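Local atomic coordinates of ribosomal-protein-alanine acetyltransferase (Clostridium acetobutylicum, PDB entry 3DNS), a protein that probably transfers an acetyl group to the N-terminal alanine of a ribosomal protein, this chain being the N-terminal GNAT-type domain of the longer enzyme. Residues Ser69-Met72 against Glu73-Phe76; Gln95-Glu99 against Leu100-Phe104; Ile24-Lys27 against Tyr28-Ile32; Gly106-Asn109 against Lys110-Ile113. All coordinates share one frame; numbering follows the deposited sequence.

Interaction 1: residues Ser69-Met72 against Glu73-Phe76; sequences SVFM and EFLF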
loop_
_atom_site.group_PDB
_atom_site.type_symbol
_atom_site.label_atom_id
_atom_site.label_comp_id
_atom_site.label_asym_id
_atom_site.label_seq_id
_atom_site.Cartn_x
_atom_site.Cartn_y
_atom_site.Cartn_z
ATOM N N SER A 69 -4.074 -15.157 -10.634
ATOM C CA SER A 69 -4.274 -16.574 -10.787
ATOM C C SER A 69 -5.285 -17.067 -9.767
ATOM O O SER A 69 -6.193 -17.789 -10.116
ATOM C CB SER A 69 -2.948 -17.367 -10.717
ATOM O OG SER A 69 -2.161 -17.052 -11.847
ATOM N N VAL A 70 -5.114 -16.654 -8.535
ATOM C CA VAL A 70 -6.037 -16.981 -7.449
ATOM C C VAL A 70 -7.452 -16.543 -7.744
ATOM O O VAL A 70 -8.394 -17.344 -7.589
ATOM C CB VAL A 70 -5.589 -16.346 -6.068
ATOM C CG1 VAL A 70 -6.652 -16.548 -5.020
ATOM C CG2 VAL A 70 -4.207 -16.971 -5.548
ATOM N N PHE A 71 -7.607 -15.284 -8.165
ATOM C CA PHE A 71 -8.935 -14.704 -8.398
ATOM C C PHE A 71 -9.594 -15.280 -9.655
ATOM O O PHE A 71 -10.801 -15.518 -9.696
ATOM C CB PHE A 71 -8.857 -13.170 -8.387
ATOM C CG PHE A 71 -10.151 -12.489 -7.987
ATOM C CD1 PHE A 71 -10.730 -12.723 -6.741
ATOM C CD2 PHE A 71 -10.804 -11.629 -8.861
ATOM C CE1 PHE A 71 -11.913 -12.081 -6.370
ATOM C CE2 PHE A 71 -12.008 -11.031 -8.507
ATOM C CZ PHE A 71 -12.560 -11.250 -7.276
HETATM N N MSE A 72 -8.811 -15.549 -10.695
HETATM C CA MSE A 72 -9.377 -16.159 -11.913
HETATM C C MSE A 72 -9.907 -17.564 -11.637
HETATM O O MSE A 72 -10.963 -17.935 -12.087
HETATM C CB MSE A 72 -8.320 -16.263 -13.057
HETATM C CG MSE A 72 -7.879 -14.979 -13.777
HETATM SE SE MSE A 72 -9.289 -13.729 -14.160
HETATM C CE MSE A 72 -9.202 -12.808 -12.422
ATOM N N GLU A 73 -9.141 -18.353 -10.910
ATOM C CA GLU A 73 -9.582 -19.684 -10.522
ATOM C C GLU A 73 -10.933 -19.615 -9.801
ATOM O O GLU A 73 -11.854 -20.405 -10.105
ATOM C CB GLU A 73 -8.537 -20.411 -9.651
ATOM C CG GLU A 73 -8.986 -21.842 -9.108
ATOM C CD GLU A 73 -8.964 -22.926 -10.157
ATOM O OE1 GLU A 73 -8.422 -22.679 -11.264
ATOM O OE2 GLU A 73 -9.481 -24.049 -9.888
ATOM N N PHE A 74 -11.032 -18.677 -8.870
ATOM C CA PHE A 74 -12.296 -18.368 -8.176
ATOM C C PHE A 74 -13.466 -18.007 -9.104
ATOM O O PHE A 74 -14.552 -18.533 -8.968
ATOM C CB PHE A 74 -12.077 -17.189 -7.218
ATOM C CG PHE A 74 -13.339 -16.766 -6.422
ATOM C CD1 PHE A 74 -13.963 -17.640 -5.544
ATOM C CD2 PHE A 74 -13.876 -15.492 -6.572
ATOM C CE1 PHE A 74 -15.085 -17.234 -4.840
ATOM C CE2 PHE A 74 -14.989 -15.089 -5.902
ATOM C CZ PHE A 74 -15.598 -15.944 -5.039
ATOM N N LEU A 75 -13.246 -17.054 -9.994
ATOM C CA LEU A 75 -14.293 -16.599 -10.927
ATOM C C LEU A 75 -14.711 -17.644 -11.956
ATOM O O LEU A 75 -15.934 -17.896 -12.157
ATOM C CB LEU A 75 -13.831 -15.295 -11.627
ATOM C CG LEU A 75 -13.712 -13.990 -10.761
ATOM C CD1 LEU A 75 -13.293 -12.803 -11.602
ATOM C CD2 LEU A 75 -14.964 -13.609 -10.036
ATOM N N PHE A 76 -13.717 -18.245 -12.612
ATOM C CA PHE A 76 -13.948 -19.265 -13.638
ATOM C C PHE A 76 -14.416 -20.613 -13.112
ATOM O O PHE A 76 -15.254 -21.223 -13.746
ATOM C CB PHE A 76 -12.708 -19.498 -14.516
ATOM C CG PHE A 76 -12.341 -18.321 -15.340
ATOM C CD1 PHE A 76 -13.247 -17.788 -16.260
ATOM C CD2 PHE A 76 -11.095 -17.709 -15.201
ATOM C CE1 PHE A 76 -12.913 -16.700 -17.038
ATOM C CE2 PHE A 76 -10.749 -16.601 -16.009
ATOM C CZ PHE A 76 -11.648 -16.089 -16.899
#
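Two successive turns of helix 61-78, the crossover helix of the beta-alpha-beta unit between strands 46-53 and 83-89, meet where Phe71 and Met72 pack on Phe74, Leu75 and Phe76. Four i to i+4 backbone bonds carry the helix through, the shortest being Phe76 N to Met72 O at 2.8 Å. The side chains of Phe71 and Phe74 run side by side, their rings meeting obliquely with planes at 34°. In both, CG lies anti to the backbone N, beside the carbonyl carbon, and Phe74 CD2 thus comes 3.9 Å from Phe71 CE1. Leu75 CG lies over one face of the Phe71 ring, and Leu75 CD1 comes 3.8 Å from Phe71 CE2. Selenomethionine Met72 bends at chi2 and chi3 and runs alongside Phe76; its SE lies 3.7 Å from Phe76 CE2, an oblique Met-aromatic contact. Outside this stretch Phe49 meets Phe71 edge-to-face, while Tyr131 stacks on Phe76 and its OH hydrogen-bonds Glu73 OE1. Met72, Leu75 and Phe76 also pack on Val84 of strand 83-89. With the main-chain polar groups paired along the axis, the side-chain contacts within this stretch are apolar and dispersive.

Interaction 2: residues Gln95-Glu99 against Leu100-Phe104; sequences QPFVE and LGFAF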
loop_
_atom_site.group_PDB
_atom_site.type_symbol
_atom_site.label_atom_id
_atom_site.label_comp_id
_atom_site.label_asym_id
_atom_site.label_seq_id
_atom_site.Cartn_x
_atom_site.Cartn_y
_atom_site.Cartn_z
ATOM N N GLN A 95 3.206 -6.861 -17.406
ATOM C CA GLN A 95 3.919 -8.105 -17.637
ATOM C C GLN A 95 3.177 -9.326 -17.084
ATOM O O GLN A 95 2.991 -10.327 -17.807
ATOM C CB GLN A 95 5.315 -7.947 -17.041
ATOM C CG GLN A 95 6.040 -9.213 -16.692
ATOM C CD GLN A 95 7.410 -8.919 -16.131
ATOM O OE1 GLN A 95 7.630 -7.837 -15.569
ATOM N NE2 GLN A 95 8.351 -9.868 -16.275
ATOM N N PRO A 96 2.714 -9.256 -15.813
ATOM C CA PRO A 96 2.023 -10.409 -15.283
ATOM C C PRO A 96 0.799 -10.772 -16.119
ATOM O O PRO A 96 0.511 -11.935 -16.302
ATOM C CB PRO A 96 1.602 -9.971 -13.868
ATOM C CG PRO A 96 2.492 -8.843 -13.522
ATOM C CD PRO A 96 2.756 -8.157 -14.839
ATOM N N PHE A 97 0.083 -9.775 -16.625
ATOM C CA PHE A 97 -1.132 -10.028 -17.399
ATOM C C PHE A 97 -0.811 -10.746 -18.700
ATOM O O PHE A 97 -1.502 -11.700 -19.124
ATOM C CB PHE A 97 -1.832 -8.732 -17.742
ATOM C CG PHE A 97 -2.475 -8.084 -16.588
ATOM C CD1 PHE A 97 -3.792 -8.361 -16.280
ATOM C CD2 PHE A 97 -1.753 -7.158 -15.804
ATOM C CE1 PHE A 97 -4.388 -7.764 -15.177
ATOM C CE2 PHE A 97 -2.332 -6.571 -14.726
ATOM C CZ PHE A 97 -3.668 -6.858 -14.410
ATOM N N VAL A 98 0.212 -10.266 -19.376
ATOM C CA VAL A 98 0.584 -10.837 -20.679
ATOM C C VAL A 98 1.124 -12.279 -20.482
ATOM O O VAL A 98 0.829 -13.189 -21.264
ATOM C CB VAL A 98 1.551 -9.847 -21.448
ATOM C CG1 VAL A 98 2.009 -10.386 -22.801
ATOM C CG2 VAL A 98 0.830 -8.495 -21.645
ATOM N N GLU A 99 1.897 -12.490 -19.427
ATOM C CA GLU A 99 2.446 -13.820 -19.149
ATOM C C GLU A 99 1.373 -14.859 -18.744
ATOM O O GLU A 99 1.575 -16.063 -18.894
ATOM C CB GLU A 99 3.529 -13.704 -18.063
ATOM C CG GLU A 99 4.718 -12.877 -18.551
ATOM C CD GLU A 99 5.797 -12.654 -17.499
ATOM O OE1 GLU A 99 5.531 -12.872 -16.298
ATOM O OE2 GLU A 99 6.917 -12.253 -17.884
ATOM N N LEU A 100 0.244 -14.402 -18.203
ATOM C CA LEU A 100 -0.831 -15.313 -17.853
ATOM C C LEU A 100 -1.787 -15.534 -19.038
ATOM O O LEU A 100 -2.684 -16.359 -18.954
ATOM C CB LEU A 100 -1.580 -14.797 -16.639
ATOM C CG LEU A 100 -0.802 -14.797 -15.339
ATOM C CD1 LEU A 100 -1.609 -14.016 -14.252
ATOM C CD2 LEU A 100 -0.567 -16.259 -14.884
ATOM N N GLY A 101 -1.580 -14.824 -20.148
ATOM C CA GLY A 101 -2.416 -15.011 -21.308
ATOM C C GLY A 101 -3.625 -14.082 -21.480
ATOM O O GLY A 101 -4.493 -14.349 -22.337
ATOM N N PHE A 102 -3.690 -13.002 -20.710
ATOM C CA PHE A 102 -4.762 -12.014 -20.910
ATOM C C PHE A 102 -4.569 -11.254 -22.200
ATOM O O PHE A 102 -3.452 -10.919 -22.548
ATOM C CB PHE A 102 -4.789 -10.954 -19.822
ATOM C CG PHE A 102 -5.244 -11.434 -18.503
ATOM C CD1 PHE A 102 -6.558 -11.280 -18.120
ATOM C CD2 PHE A 102 -4.350 -11.983 -17.613
ATOM C CE1 PHE A 102 -7.009 -11.728 -16.912
ATOM C CE2 PHE A 102 -4.795 -12.419 -16.334
ATOM C CZ PHE A 102 -6.131 -12.269 -16.009
ATOM N N ALA A 103 -5.677 -10.946 -22.863
ATOM C CA ALA A 103 -5.692 -10.022 -24.011
ATOM C C ALA A 103 -5.813 -8.544 -23.541
ATOM O O ALA A 103 -6.511 -8.219 -22.588
ATOM C CB ALA A 103 -6.859 -10.400 -24.973
ATOM N N PHE A 104 -5.117 -7.647 -24.234
ATOM C CA PHE A 104 -5.360 -6.211 -24.120
ATOM C C PHE A 104 -6.607 -5.904 -24.937
ATOM O O PHE A 104 -6.583 -6.063 -26.158
ATOM C CB PHE A 104 -4.185 -5.439 -24.758
ATOM C CG PHE A 104 -2.980 -5.267 -23.846
ATOM C CD1 PHE A 104 -2.856 -4.143 -23.036
ATOM C CD2 PHE A 104 -1.948 -6.196 -23.838
ATOM C CE1 PHE A 104 -1.703 -3.924 -22.252
ATOM C CE2 PHE A 104 -0.793 -5.989 -23.012
ATOM C CZ PHE A 104 -0.693 -4.845 -22.240
HETATM O O HOH W 1 -0.812 -12.686 -23.380
#
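Apolar contacts between the short helix 95-99 and the chain leaving it centre on Phe97 and Phe102. The edge of the Phe97 ring is directed at the face of Phe102 in a T-shaped pair, planes at 66°, with Phe97 CD1 3.9 Å from Phe102 CD2 and displaced toward the rim of that ring. Val98 CG2 reaches Phe104 CE2 at 3.3 Å, the two side chains crossing at about a right angle. Phe97 also stacks on Phe124. Among the backbone bonds, Leu100 N donates to Pro96 O at 3.1 Å, Gly101 N to Val98 O at 3.1 Å, and Phe102 N to Phe97 O at 3.0 Å. The same Phe97 O lies in the plane of the Phe102 ring, at its edge. A water donates to Val98 O at 2.7 Å and, at greater length, to Phe102 O. Of the side-chain polar groups, Gln95 NE2 bonds Glu99 OE2 at 3.2 Å from above the carboxylate plane, while Glu99 OE1 forms a salt bridge with Lys65. The bond from Phe102 N encloses that from Gly101 N, and this nested pair, with Gly101 at positive phi (94°), makes a Schellman motif that ends the helix and turns the chain into strand 103-114.

Interaction 3: residues Ile24-Lys27 against Tyr28-Ile32; sequences ITDK and YGITI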
loop_
_atom_site.group_PDB
_atom_site.type_symbol
_atom_site.label_atom_id
_atom_site.label_comp_id
_atom_site.label_asym_id
_atom_site.label_seq_id
_atom_site.Cartn_x
_atom_site.Cartn_y
_atom_site.Cartn_z
ATOM N N ILE A 24 -6.795 -7.032 -0.900
ATOM C CA ILE A 24 -5.619 -7.917 -1.132
ATOM C C ILE A 24 -4.513 -7.604 -0.119
ATOM O O ILE A 24 -4.103 -6.486 0.008
ATOM C CB ILE A 24 -5.014 -7.761 -2.582
ATOM C CG1 ILE A 24 -6.130 -7.620 -3.626
ATOM C CG2 ILE A 24 -3.959 -8.872 -2.874
ATOM C CD1 ILE A 24 -5.703 -7.064 -5.035
ATOM N N THR A 25 -4.027 -8.623 0.577
ATOM C CA THR A 25 -2.916 -8.452 1.549
ATOM C C THR A 25 -1.849 -9.524 1.338
ATOM O O THR A 25 -2.095 -10.530 0.624
ATOM C CB THR A 25 -3.393 -8.521 3.023
ATOM O OG1 THR A 25 -3.976 -9.778 3.246
ATOM C CG2 THR A 25 -4.453 -7.483 3.294
ATOM N N ASP A 26 -0.678 -9.335 1.959
ATOM C CA ASP A 26 0.282 -10.442 1.988
ATOM C C ASP A 26 0.099 -11.233 3.271
ATOM O O ASP A 26 -0.786 -10.926 4.029
ATOM C CB ASP A 26 1.740 -9.968 1.745
ATOM C CG ASP A 26 2.278 -8.994 2.795
ATOM O OD1 ASP A 26 1.757 -8.907 3.925
ATOM O OD2 ASP A 26 3.316 -8.338 2.456
ATOM N N LYS A 27 0.947 -12.228 3.514
ATOM C CA LYS A 27 0.794 -13.091 4.670
ATOM C C LYS A 27 0.992 -12.434 6.060
ATOM O O LYS A 27 0.595 -13.018 7.055
ATOM C CB LYS A 27 1.693 -14.340 4.526
ATOM C CG LYS A 27 0.997 -15.476 3.826
ATOM C CD LYS A 27 1.799 -16.771 3.896
ATOM C CE LYS A 27 0.921 -17.991 3.515
ATOM N NZ LYS A 27 -0.092 -17.676 2.432
ATOM N N TYR A 28 1.603 -11.245 6.125
ATOM C CA TYR A 28 1.666 -10.444 7.366
ATOM C C TYR A 28 0.457 -9.516 7.490
ATOM O O TYR A 28 0.334 -8.752 8.464
ATOM C CB TYR A 28 2.889 -9.541 7.369
ATOM C CG TYR A 28 4.228 -10.147 7.591
ATOM C CD1 TYR A 28 4.417 -11.304 8.369
ATOM C CD2 TYR A 28 5.366 -9.494 7.086
ATOM C CE1 TYR A 28 5.713 -11.823 8.595
ATOM C CE2 TYR A 28 6.644 -9.985 7.338
ATOM C CZ TYR A 28 6.810 -11.144 8.068
ATOM O OH TYR A 28 8.104 -11.575 8.245
ATOM N N GLY A 29 -0.425 -9.541 6.496
ATOM C CA GLY A 29 -1.612 -8.701 6.532
ATOM C C GLY A 29 -1.398 -7.258 6.111
ATOM O O GLY A 29 -2.186 -6.419 6.426
ATOM N N ILE A 30 -0.323 -6.972 5.399
ATOM C CA ILE A 30 -0.075 -5.628 4.830
ATOM C C ILE A 30 -0.854 -5.588 3.497
ATOM O O ILE A 30 -0.912 -6.599 2.719
ATOM C CB ILE A 30 1.433 -5.400 4.561
ATOM C CG1 ILE A 30 2.305 -5.607 5.841
ATOM C CG2 ILE A 30 1.733 -4.087 3.752
ATOM C CD1 ILE A 30 2.001 -4.724 6.984
ATOM N N THR A 31 -1.536 -4.451 3.272
ATOM C CA THR A 31 -2.352 -4.267 2.078
ATOM C C THR A 31 -1.499 -4.020 0.848
ATOM O O THR A 31 -0.639 -3.151 0.810
ATOM C CB THR A 31 -3.424 -3.191 2.293
ATOM O OG1 THR A 31 -4.263 -3.648 3.357
ATOM C CG2 THR A 31 -4.281 -2.947 1.028
ATOM N N ILE A 32 -1.762 -4.856 -0.148
ATOM C CA ILE A 32 -1.167 -4.734 -1.483
ATOM C C ILE A 32 -2.059 -3.822 -2.334
ATOM O O ILE A 32 -1.564 -2.938 -3.045
ATOM C CB ILE A 32 -1.042 -6.112 -2.129
ATOM C CG1 ILE A 32 -0.170 -7.032 -1.261
ATOM C CG2 ILE A 32 -0.488 -5.988 -3.558
ATOM C CD1 ILE A 32 -0.038 -8.381 -1.772
#
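Asp26 OD1 accepts two backbone N-H groups, from Tyr28 N and Ile30 N, each at 3.2 Å and each well out of the carboxylate plane, from opposite faces. Its CG sits between the backbone N and the carbonyl carbon (chi1 62°), the rotation that brings OD1 to the N-H groups of Tyr28 and Ile30. Asp26 O takes Gly29 N at 2.9 Å, closing a type I beta turn, and Asp26 N donates to Ile30 O at 2.8 Å. With Gly29 at positive phi (81°), this is a type I turn with a G1 bulge, a 3:5 hairpin. Ile32 N to Ile24 O, 2.9 Å, ties the arms further on. Between these bonds Thr25 and Thr31 form an antiparallel non-hydrogen-bonded pair on one face, Thr25 CG2 being 3.8 Å from Thr31 OG1. Ile24 CG2 meets Ile32 CB at 4.1 Å, and both residues pack on Ile67 of helix 61-78. In the dimer, Tyr28 meets Tyr28 of the second subunit edge-to-face, and Thr31 N and OG1 bond Gln56 and Gly57 of that subunit. The buried carboxylate is thus engaged by main-chain donors, which should stabilise its negative charge and hold the turn in shape beside the subunit interface.

Interaction 4: residues Gly106-Asn109 against Lys110-Ile113; sequences GIIN and KSII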
loop_
_atom_site.group_PDB
_atom_site.type_symbol
_atom_site.label_atom_id
_atom_site.label_comp_id
_atom_site.label_asym_id
_atom_site.label_seq_id
_atom_site.Cartn_x
_atom_site.Cartn_y
_atom_site.Cartn_z
ATOM N N GLY A 106 -8.503 -2.984 -24.581
ATOM C CA GLY A 106 -8.528 -1.527 -24.860
ATOM C C GLY A 106 -7.791 -0.651 -23.865
ATOM O O GLY A 106 -7.160 -1.149 -22.954
ATOM N N ILE A 107 -7.844 0.660 -24.098
ATOM C CA ILE A 107 -7.221 1.635 -23.225
ATOM C C ILE A 107 -8.282 2.682 -22.989
ATOM O O ILE A 107 -8.843 3.288 -23.921
ATOM C CB ILE A 107 -5.959 2.278 -23.846
ATOM C CG1 ILE A 107 -4.835 1.243 -23.986
ATOM C CG2 ILE A 107 -5.422 3.463 -22.994
ATOM C CD1 ILE A 107 -3.899 1.621 -25.060
ATOM N N ILE A 108 -8.621 2.821 -21.716
ATOM C CA ILE A 108 -9.588 3.777 -21.289
ATOM C C ILE A 108 -8.777 5.010 -20.935
ATOM O O ILE A 108 -8.232 5.088 -19.830
ATOM C CB ILE A 108 -10.396 3.298 -20.014
ATOM C CG1 ILE A 108 -11.005 1.912 -20.241
ATOM C CG2 ILE A 108 -11.462 4.278 -19.731
ATOM C CD1 ILE A 108 -11.542 1.239 -18.985
ATOM N N ASN A 109 -8.726 5.973 -21.859
ATOM C CA ASN A 109 -7.934 7.199 -21.668
ATOM C C ASN A 109 -8.584 8.125 -20.628
ATOM O O ASN A 109 -9.809 8.310 -20.610
ATOM C CB ASN A 109 -7.791 7.986 -22.966
ATOM C CG ASN A 109 -7.204 7.176 -24.107
ATOM O OD1 ASN A 109 -6.015 6.894 -24.144
ATOM N ND2 ASN A 109 -8.036 6.855 -25.085
ATOM N N LYS A 110 -7.755 8.718 -19.777
ATOM C CA LYS A 110 -8.139 9.852 -18.913
ATOM C C LYS A 110 -9.333 9.538 -17.996
ATOM O O LYS A 110 -10.187 10.394 -17.748
ATOM C CB LYS A 110 -8.388 11.110 -19.742
ATOM C CG LYS A 110 -7.231 11.652 -20.558
ATOM C CD LYS A 110 -7.565 13.105 -21.098
ATOM C CE LYS A 110 -6.906 13.404 -22.480
ATOM N NZ LYS A 110 -6.806 14.853 -22.999
ATOM N N SER A 111 -9.373 8.311 -17.479
ATOM C CA SER A 111 -10.424 7.885 -16.524
ATOM C C SER A 111 -10.000 8.003 -15.077
ATOM O O SER A 111 -10.800 7.686 -14.178
ATOM C CB SER A 111 -10.871 6.437 -16.770
ATOM O OG SER A 111 -9.746 5.580 -16.866
ATOM N N ILE A 112 -8.746 8.388 -14.860
ATOM C CA ILE A 112 -8.190 8.596 -13.522
ATOM C C ILE A 112 -7.708 10.029 -13.352
ATOM O O ILE A 112 -6.975 10.539 -14.182
ATOM C CB ILE A 112 -6.956 7.694 -13.234
ATOM C CG1 ILE A 112 -7.329 6.217 -13.159
ATOM C CG2 ILE A 112 -6.288 8.076 -11.896
ATOM C CD1 ILE A 112 -6.126 5.296 -13.127
ATOM N N ILE A 113 -8.087 10.641 -12.251
ATOM C CA ILE A 113 -7.497 11.887 -11.793
ATOM C C ILE A 113 -6.784 11.672 -10.473
ATOM O O ILE A 113 -7.374 11.277 -9.519
ATOM C CB ILE A 113 -8.524 12.996 -11.599
ATOM C CG1 ILE A 113 -9.054 13.496 -12.930
ATOM C CG2 ILE A 113 -7.909 14.148 -10.883
ATOM C CD1 ILE A 113 -10.331 14.167 -12.849
#
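Lys110 follows Asn109 in the left-handed helical region (phi 57°, psi 38°), and this residue turns the corner in strand 103-114. Its CB lies 3.3 Å from Asn109 O, a consequence of the bend, while the long side chain leads away from Gly106-Asn109 and touches Leu118 of the neighbouring strand. Lys110 N is held by the carboxylate of Asp120. Next comes Ser111, which turns its CB back toward Gly106-Asn109 and makes the side-chain contact of the corner. With OG between the backbone N and the carbonyl carbon (chi1 50°), the hydroxyl comes alongside Ile108: Ser111 OG lies 3.6 Å from Ile108 CG2, and Ser111 CB 3.7 Å from the same methyl. Ser111 OG hydrogen-bonds Glu121 OE1 on strand 117-127; its contact with Ile108 CG2 is van der Waals. Ile112 resumes the extended course and pairs through its backbone with Lys119, and its side chain touches Asp89 and Glu121. Ile113 goes on to pack against Leu118. With Ser111 and Ile112 both facing Lys119, the arrangement is a classic beta bulge in strand 103-114, an outermost strand within this chain, in its hairpin with strand 117-127.

In the fold
From the N terminus the chain first reaches interaction 3, which closes the tight turn of the hairpin 21-26/31-41 at the subunit interface. Interaction 1 follows on helix 61-78, where no loop is closed and successive turns simply pack together. Interaction 2 then ends helix 95-99 and passes the chain into strand 103-114, on which interaction 4 makes the corner. All four lie in series; none nests or crosses. Interactions 1 and 2 touch, Ser69 on Leu100 and Met72 on Phe102, so helix 61-78 packs against the end of helix 95-99 and the loop leading to strand 103-114. Interactions 2 and 4 adjoin along the chain, whereas interactions 3 and 4, their centres about 27 Å apart, belong to distant parts of one mixed sheet.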